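Local coordinates for protein putative transcriptional regulator (PDB 2ZB9) that probably binds regulatory DNA as a helix-turn-helix transcription factor of the TetR family and works as a dimer of two helical subunits, at residues A[93-98]-A[146-151]; A[172-177]-A[183-188]. All coordinates share one frame; numbering follows the deposited sequence.

Both contacts belong to the all-helical C-terminal TetR-type region and follow one another in series: contact 1 joins helix 91-108 to helix 126-153, and contact 2 opens after it, on the next helix, 163-179. Their centres are about 18 Å apart and their nearest atoms about 6 Å, so they do not touch directly. Helix 163-179 relates them: Trp171, just before segment 172-177, packs on Leu95 of contact 1. Helix 91-108 also reaches both, with Phe102, Thr103 and Thr107 meeting the valines of contact 2. Contact 1 is buried within one subunit, whereas contact 2 lies at the interface with the second subunit, so the same helical bundle extends from an internal salt bridge to the dimer contact.

Contact 1. Residues A[93-98]-A[146-151]; sequences ADLLAQ and ERLRHA
Arg147 NH2 donates to Asp94 OD2 over 2.6 Å, a short and nearly straight bond (N-H...O 164°) that forms a buried salt bridge between helix 91-108 and helix 126-153 of the TetR C-terminal helical bundle. The carboxylate oxygen sits at the edge of the guanidinium, close to its plane, and is met on its anti side. The two flat groups are turned 61° apart, and the bridge runs through a single nitrogen: Arg147 NE stays 3.5 Å from Asp94 OD2 and donates to Pro86 O instead. A bend in the arginine chain, chi2 62°, carries its end across to the aspartate while the backbones remain well apart, Leu95 CA and Arg147 CA being 8.9 Å from each other. Thr88 OG1 holds the other carboxylate oxygen, Asp94 OD1, which should limit rotation of the acid. With Pro86 bonded to the arginine and Thr88 to the aspartate, the loop before helix 91-108 is tied to both partners, and the buried opposite charges probably stabilise each other. Beside the ion pair the contact turns apolar. Leu95 and Leu148 cross at about a right angle and meet through their terminal branches, Leu95 resting also on Trp171 and Leu148 on Val163 and Leu166 of helix 163-179. Across this pair, Leu95 CD1 lies 3.7 Å from Leu148 CD1, methyl against methyl.

Contact 2. Residues A[172-177]-A[183-188]; sequences GAVYHR and EPVDDA
Val174 CG1 meets Val185 CG1 at 4.2 Å, the two side chains crossing at about a right angle where helix 163-179 faces the loop that leads into helix 187-199. Phe102 and Phe189 also pack on Val174. Next in sequence, Tyr175 and His176 turn to other neighbours, each laying its ring against the other residue's counterpart in the second subunit. Arg177 then carries most of the helix-to-loop contact. Its CG passes 3.7 Å from Val185 CG2, and a bend at chi3 (-82°) brings the guanidinium beneath Glu183, whose CB sits 3.3 Å above the plane, over its centre. In that plane, Arg177 NH1 donates to Pro184 O at 2.8 Å, almost straight at 167°. A water donates to both Arg177 O and Glu183 O, bridging the backbones. At the end of the loop Asp186 takes the N-cap position of helix 187-199, its OD1 accepting a hydrogen bond from Phe189 N. Arg177 NH2 forms a salt bridge with Asp168 of the second subunit. A leucine in place of Arg177 would probably leave Pro184 O without its side-chain donor and that Asp168 without its charged mate. One guanidinium thus couples the fold of the loop to dimer pairing.

Contact 1. Residues A[93-98]-A[146-151]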
ATOM      1  N   ALA A  93      14.817   7.118  17.560  1.00 30.56           N
ATOM      2  CA  ALA A  93      15.486   8.154  16.782  1.00 30.76           C
ATOM      3  C   ALA A  93      15.848   7.678  15.384  1.00 29.73           C
ATOM      4  O   ALA A  93      15.623   8.388  14.407  1.00 32.85           O
ATOM      5  CB  ALA A  93      16.742   8.625  17.506  1.00 31.98           C
ATOM      6  N   ASP A  94      16.406   6.476  15.286  1.00 28.20           N
ATOM      7  CA  ASP A  94      16.800   5.938  13.985  1.00 28.00           C
ATOM      8  C   ASP A  94      15.597   5.723  13.070  1.00 27.69           C
ATOM      9  O   ASP A  94      15.638   6.057  11.884  1.00 26.47           O
ATOM     10  CB  ASP A  94      17.566   4.623  14.159  1.00 28.41           C
ATOM     11  CG  ASP A  94      18.839   4.788  14.973  1.00 29.82           C
ATOM     12  OD1 ASP A  94      19.333   5.931  15.099  1.00 31.79           O
ATOM     13  OD2 ASP A  94      19.359   3.771  15.476  1.00 30.27           O
ATOM     14  N   LEU A  95      14.523   5.173  13.628  1.00 28.28           N
ATOM     15  CA  LEU A  95      13.303   4.925  12.867  1.00 30.30           C
ATOM     16  C   LEU A  95      12.723   6.251  12.348  1.00 29.43           C
ATOM     17  O   LEU A  95      12.293   6.340  11.194  1.00 28.54           O
ATOM     18  CB  LEU A  95      12.284   4.199  13.756  1.00 32.22           C
ATOM     19  CG  LEU A  95      11.627   2.889  13.293  1.00 35.72           C
ATOM     20  CD1 LEU A  95      12.597   2.012  12.511  1.00 33.85           C
ATOM     21  CD2 LEU A  95      11.121   2.144  14.526  1.00 34.17           C
ATOM     22  N   LEU A  96      12.722   7.282  13.191  1.00 29.19           N
ATOM     23  CA  LEU A  96      12.205   8.591  12.782  1.00 29.08           C
ATOM     24  C   LEU A  96      13.077   9.155  11.669  1.00 27.54           C
ATOM     25  O   LEU A  96      12.575   9.688  10.683  1.00 31.33           O
ATOM     26  CB  LEU A  96      12.201   9.588  13.951  1.00 29.89           C
ATOM     27  CG  LEU A  96      10.983   9.888  14.840  1.00 32.72           C
ATOM     28  CD1 LEU A  96       9.687   9.367  14.223  1.00 29.58           C
ATOM     29  CD2 LEU A  96      11.212   9.281  16.204  1.00 33.14           C
ATOM     30  N   ALA A  97      14.388   9.035  11.824  1.00 27.92           N
ATOM     31  CA  ALA A  97      15.310   9.548  10.811  1.00 28.10           C
ATOM     32  C   ALA A  97      15.134   8.845   9.470  1.00 26.08           C
ATOM     33  O   ALA A  97      15.143   9.489   8.427  1.00 27.24           O
ATOM     34  CB  ALA A  97      16.753   9.402  11.287  1.00 26.35           C
ATOM     35  N   GLN A  98      14.963   7.527   9.493  1.00 25.37           N
ATOM     36  CA  GLN A  98      14.801   6.776   8.248  1.00 24.90           C
ATOM     37  C   GLN A  98      13.440   7.039   7.600  1.00 25.34           C
ATOM     38  O   GLN A  98      13.361   7.226   6.391  1.00 27.06           O
ATOM     39  CB  GLN A  98      14.990   5.275   8.507  1.00 23.74           C
ATOM     40  CG  GLN A  98      15.287   4.422   7.271  1.00 23.62           C
ATOM     41  CD  GLN A  98      14.092   4.247   6.357  1.00 24.69           C
ATOM     42  OE1 GLN A  98      12.948   4.337   6.793  1.00 24.72           O
ATOM     43  NE2 GLN A  98      14.354   3.968   5.083  1.00 24.95           N
ATOM     44  N   GLU A 146      15.852  -6.129   9.521  1.00 30.50           N
ATOM     45  CA  GLU A 146      17.163  -6.294  10.133  1.00 31.81           C
ATOM     46  C   GLU A 146      17.403  -5.244  11.214  1.00 29.07           C
ATOM     47  O   GLU A 146      17.865  -5.560  12.311  1.00 27.36           O
ATOM     48  CB  GLU A 146      18.234  -6.197   9.055  1.00 36.71           C
ATOM     49  CG  GLU A 146      19.609  -6.642   9.469  1.00 45.15           C
ATOM     50  CD  GLU A 146      20.403  -7.114   8.268  1.00 54.40           C
ATOM     51  OE1 GLU A 146      20.128  -8.239   7.778  1.00 57.65           O
ATOM     52  OE2 GLU A 146      21.281  -6.353   7.804  1.00 57.51           O
ATOM     53  N   ARG A 147      17.097  -3.992  10.905  1.00 26.69           N
ATOM     54  CA  ARG A 147      17.275  -2.923  11.879  1.00 27.37           C
ATOM     55  C   ARG A 147      16.373  -3.203  13.083  1.00 27.96           C
ATOM     56  O   ARG A 147      16.793  -3.069  14.231  1.00 28.08           O
ATOM     57  CB  ARG A 147      16.906  -1.567  11.269  1.00 24.67           C
ATOM     58  CG  ARG A 147      16.971  -0.418  12.268  1.00 25.17           C
ATOM     59  CD  ARG A 147      18.391  -0.251  12.812  1.00 26.44           C
ATOM     60  NE  ARG A 147      18.477   0.734  13.886  1.00 24.25           N
ATOM     61  CZ  ARG A 147      18.314   0.458  15.177  1.00 26.07           C
ATOM     62  NH1 ARG A 147      18.054  -0.781  15.570  1.00 23.67           N
ATOM     63  NH2 ARG A 147      18.422   1.423  16.081  1.00 24.11           N
ATOM     64  N   LEU A 148      15.135  -3.599  12.804  1.00 28.54           N
ATOM     65  CA  LEU A 148      14.155  -3.905  13.847  1.00 27.97           C
ATOM     66  C   LEU A 148      14.582  -5.079  14.735  1.00 27.82           C
ATOM     67  O   LEU A 148      14.450  -5.018  15.960  1.00 26.23           O
ATOM     68  CB  LEU A 148      12.792  -4.188  13.201  1.00 27.77           C
ATOM     69  CG  LEU A 148      11.816  -3.013  13.031  1.00 31.82           C
ATOM     70  CD1 LEU A 148      12.555  -1.695  12.953  1.00 32.14           C
ATOM     71  CD2 LEU A 148      10.956  -3.238  11.798  1.00 28.17           C
ATOM     72  N   ARG A 149      15.087  -6.146  14.125  1.00 26.86           N
ATOM     73  CA  ARG A 149      15.542  -7.293  14.904  1.00 31.08           C
ATOM     74  C   ARG A 149      16.719  -6.894  15.789  1.00 29.79           C
ATOM     75  O   ARG A 149      16.865  -7.399  16.907  1.00 30.93           O
ATOM     76  CB  ARG A 149      15.972  -8.456  14.001  1.00 32.72           C
ATOM     77  CG  ARG A 149      14.831  -9.264  13.401  1.00 38.93           C
ATOM     78  CD  ARG A 149      15.336 -10.641  12.972  1.00 42.19           C
ATOM     79  NE  ARG A 149      16.409 -10.548  11.982  1.00 46.90           N
ATOM     80  CZ  ARG A 149      16.212 -10.318  10.686  1.00 47.69           C
ATOM     81  NH1 ARG A 149      14.979 -10.166  10.219  1.00 46.27           N
ATOM     82  NH2 ARG A 149      17.246 -10.235   9.855  1.00 48.24           N
ATOM     83  N   HIS A 150      17.565  -5.997  15.292  1.00 28.79           N
ATOM     84  CA  HIS A 150      18.713  -5.550  16.075  1.00 30.02           C
ATOM     85  C   HIS A 150      18.203  -4.862  17.340  1.00 27.71           C
ATOM     86  O   HIS A 150      18.694  -5.120  18.432  1.00 28.37           O
ATOM     87  CB  HIS A 150      19.594  -4.594  15.260  1.00 31.20           C
ATOM     88  CG  HIS A 150      20.872  -4.219  15.945  1.00 34.66           C
ATOM     89  ND1 HIS A 150      21.703  -5.148  16.535  1.00 37.70           N
ATOM     90  CD2 HIS A 150      21.470  -3.017  16.123  1.00 34.64           C
ATOM     91  CE1 HIS A 150      22.756  -4.536  17.045  1.00 33.81           C
ATOM     92  NE2 HIS A 150      22.639  -3.242  16.808  1.00 34.00           N
ATOM     93  N   ALA A 151      17.205  -3.998  17.190  1.00 26.58           N
ATOM     94  CA  ALA A 151      16.625  -3.311  18.339  1.00 27.07           C
ATOM     95  C   ALA A 151      16.035  -4.349  19.290  1.00 27.38           C
ATOM     96  O   ALA A 151      16.154  -4.223  20.507  1.00 29.63           O
ATOM     97  CB  ALA A 151      15.537  -2.345  17.881  1.00 25.90           C
TER

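Contact 2. Residues A[172-177]-A[183-188]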
ATOM      1  N   GLY A 172       4.502   0.428   5.193  1.00 24.84           N
ATOM      2  CA  GLY A 172       3.270   0.037   4.526  1.00 25.43           C
ATOM      3  C   GLY A 172       2.183   1.088   4.689  1.00 25.62           C
ATOM      4  O   GLY A 172       1.429   1.358   3.753  1.00 24.92           O
ATOM      5  N   ALA A 173       2.101   1.670   5.886  1.00 26.08           N
ATOM      6  CA  ALA A 173       1.119   2.714   6.196  1.00 27.67           C
ATOM      7  C   ALA A 173       1.356   3.937   5.317  1.00 28.00           C
ATOM      8  O   ALA A 173       0.409   4.586   4.878  1.00 30.58           O
ATOM      9  CB  ALA A 173       1.218   3.114   7.672  1.00 24.20           C
ATOM     10  N   VAL A 174       2.626   4.262   5.086  1.00 29.15           N
ATOM     11  CA  VAL A 174       2.987   5.404   4.245  1.00 28.37           C
ATOM     12  C   VAL A 174       2.609   5.102   2.792  1.00 29.60           C
ATOM     13  O   VAL A 174       1.983   5.924   2.120  1.00 28.67           O
ATOM     14  CB  VAL A 174       4.510   5.691   4.296  1.00 29.07           C
ATOM     15  CG1 VAL A 174       4.848   6.888   3.397  1.00 27.94           C
ATOM     16  CG2 VAL A 174       4.946   5.957   5.730  1.00 25.24           C
ATOM     17  N   TYR A 175       3.002   3.924   2.310  1.00 27.54           N
ATOM     18  CA  TYR A 175       2.678   3.527   0.946  1.00 30.11           C
ATOM     19  C   TYR A 175       1.171   3.613   0.740  1.00 30.90           C
ATOM     20  O   TYR A 175       0.697   4.095  -0.289  1.00 31.64           O
ATOM     21  CB  TYR A 175       3.126   2.087   0.676  1.00 31.92           C
ATOM     22  CG  TYR A 175       4.585   1.919   0.299  1.00 32.15           C
ATOM     23  CD1 TYR A 175       5.084   2.451  -0.886  1.00 34.40           C
ATOM     24  CD2 TYR A 175       5.462   1.210   1.122  1.00 35.84           C
ATOM     25  CE1 TYR A 175       6.424   2.284  -1.248  1.00 35.11           C
ATOM     26  CE2 TYR A 175       6.804   1.036   0.773  1.00 33.27           C
ATOM     27  CZ  TYR A 175       7.277   1.579  -0.414  1.00 35.10           C
ATOM     28  OH  TYR A 175       8.602   1.426  -0.762  1.00 34.91           O
ATOM     29  N   HIS A 176       0.414   3.149   1.728  1.00 29.28           N
ATOM     30  CA  HIS A 176      -1.037   3.165   1.610  1.00 28.81           C
ATOM     31  C   HIS A 176      -1.605   4.568   1.486  1.00 29.22           C
ATOM     32  O   HIS A 176      -2.458   4.828   0.632  1.00 29.68           O
ATOM     33  CB  HIS A 176      -1.676   2.450   2.798  1.00 28.41           C
ATOM     34  CG  HIS A 176      -3.170   2.466   2.775  1.00 30.60           C
ATOM     35  ND1 HIS A 176      -3.919   3.266   3.609  1.00 31.13           N
ATOM     36  CD2 HIS A 176      -4.056   1.786   2.007  1.00 32.21           C
ATOM     37  CE1 HIS A 176      -5.203   3.077   3.357  1.00 32.21           C
ATOM     38  NE2 HIS A 176      -5.312   2.184   2.390  1.00 31.95           N
ATOM     39  N   ARG A 177      -1.142   5.479   2.328  1.00 28.22           N
ATOM     40  CA  ARG A 177      -1.650   6.839   2.252  1.00 31.18           C
ATOM     41  C   ARG A 177      -1.174   7.470   0.941  1.00 31.31           C
ATOM     42  O   ARG A 177      -1.843   8.345   0.390  1.00 31.16           O
ATOM     43  CB  ARG A 177      -1.200   7.656   3.470  1.00 28.99           C
ATOM     44  CG  ARG A 177      -1.983   8.941   3.652  1.00 35.18           C
ATOM     45  CD  ARG A 177      -1.686   9.651   4.982  1.00 32.69           C
ATOM     46  NE  ARG A 177      -2.433   9.110   6.121  1.00 31.07           N
ATOM     47  CZ  ARG A 177      -2.624   9.772   7.262  1.00 30.07           C
ATOM     48  NH1 ARG A 177      -2.126  10.993   7.406  1.00 27.88           N
ATOM     49  NH2 ARG A 177      -3.305   9.223   8.260  1.00 27.15           N
ATOM     50  N   GLU A 183      -5.721  11.142   2.991  1.00 44.37           N
ATOM     51  CA  GLU A 183      -5.085  11.933   4.035  1.00 43.30           C
ATOM     52  C   GLU A 183      -3.665  12.303   3.617  1.00 43.47           C
ATOM     53  O   GLU A 183      -3.026  11.585   2.848  1.00 42.49           O
ATOM     54  CB  GLU A 183      -5.048  11.142   5.343  1.00 45.31           C
ATOM     55  CG  GLU A 183      -6.412  10.779   5.912  1.00 46.93           C
ATOM     56  CD  GLU A 183      -7.230  12.002   6.292  1.00 47.82           C
ATOM     57  OE1 GLU A 183      -6.660  12.938   6.882  1.00 49.24           O
ATOM     58  OE2 GLU A 183      -8.443  12.024   6.012  1.00 51.74           O
ATOM     59  N   PRO A 184      -3.144  13.424   4.138  1.00 44.58           N
ATOM     60  CA  PRO A 184      -1.793  13.867   3.791  1.00 44.54           C
ATOM     61  C   PRO A 184      -0.664  13.071   4.431  1.00 44.33           C
ATOM     62  O   PRO A 184      -0.818  12.494   5.507  1.00 45.00           O
ATOM     63  CB  PRO A 184      -1.794  15.321   4.243  1.00 44.92           C
ATOM     64  CG  PRO A 184      -2.606  15.249   5.504  1.00 44.85           C
ATOM     65  CD  PRO A 184      -3.770  14.357   5.098  1.00 44.91           C
ATOM     66  N   VAL A 185       0.473  13.048   3.745  1.00 42.83           N
ATOM     67  CA  VAL A 185       1.662  12.367   4.228  1.00 43.41           C
ATOM     68  C   VAL A 185       2.675  13.429   4.650  1.00 44.50           C
ATOM     69  O   VAL A 185       3.445  13.927   3.829  1.00 45.25           O
ATOM     70  CB  VAL A 185       2.301  11.492   3.133  1.00 41.89           C
ATOM     71  CG1 VAL A 185       3.590  10.872   3.654  1.00 42.39           C
ATOM     72  CG2 VAL A 185       1.331  10.411   2.703  1.00 41.35           C
ATOM     73  N   ASP A 186       2.669  13.784   5.929  1.00 44.56           N
ATOM     74  CA  ASP A 186       3.596  14.790   6.430  1.00 45.39           C
ATOM     75  C   ASP A 186       4.390  14.279   7.628  1.00 45.15           C
ATOM     76  O   ASP A 186       4.294  13.106   7.996  1.00 45.92           O
ATOM     77  CB  ASP A 186       2.837  16.062   6.812  1.00 45.11           C
ATOM     78  CG  ASP A 186       1.606  15.776   7.648  1.00 46.13           C
ATOM     79  OD1 ASP A 186       1.700  14.991   8.616  1.00 45.27           O
ATOM     80  OD2 ASP A 186       0.539  16.344   7.340  1.00 47.69           O
ATOM     81  N   ASP A 187       5.168  15.168   8.236  1.00 44.56           N
ATOM     82  CA  ASP A 187       5.996  14.807   9.378  1.00 43.67           C
ATOM     83  C   ASP A 187       5.173  14.388  10.590  1.00 40.77           C
ATOM     84  O   ASP A 187       5.591  13.524  11.361  1.00 41.03           O
ATOM     85  CB  ASP A 187       6.914  15.973   9.756  1.00 46.57           C
ATOM     86  CG  ASP A 187       7.986  15.564  10.752  1.00 50.81           C
ATOM     87  OD1 ASP A 187       8.747  14.619  10.441  1.00 51.22           O
ATOM     88  OD2 ASP A 187       8.067  16.180  11.841  1.00 51.47           O
ATOM     89  N   ALA A 188       4.009  15.004  10.762  1.00 36.88           N
ATOM     90  CA  ALA A 188       3.138  14.674  11.882  1.00 35.51           C
ATOM     91  C   ALA A 188       2.684  13.225  11.723  1.00 34.10           C
ATOM     92  O   ALA A 188       2.609  12.463  12.695  1.00 34.94           O
ATOM     93  CB  ALA A 188       1.932  15.609  11.902  1.00 34.21           C
TER
HETATM   94  O   HOH W   1      -1.222  10.912   0.739  1.00 40.46           O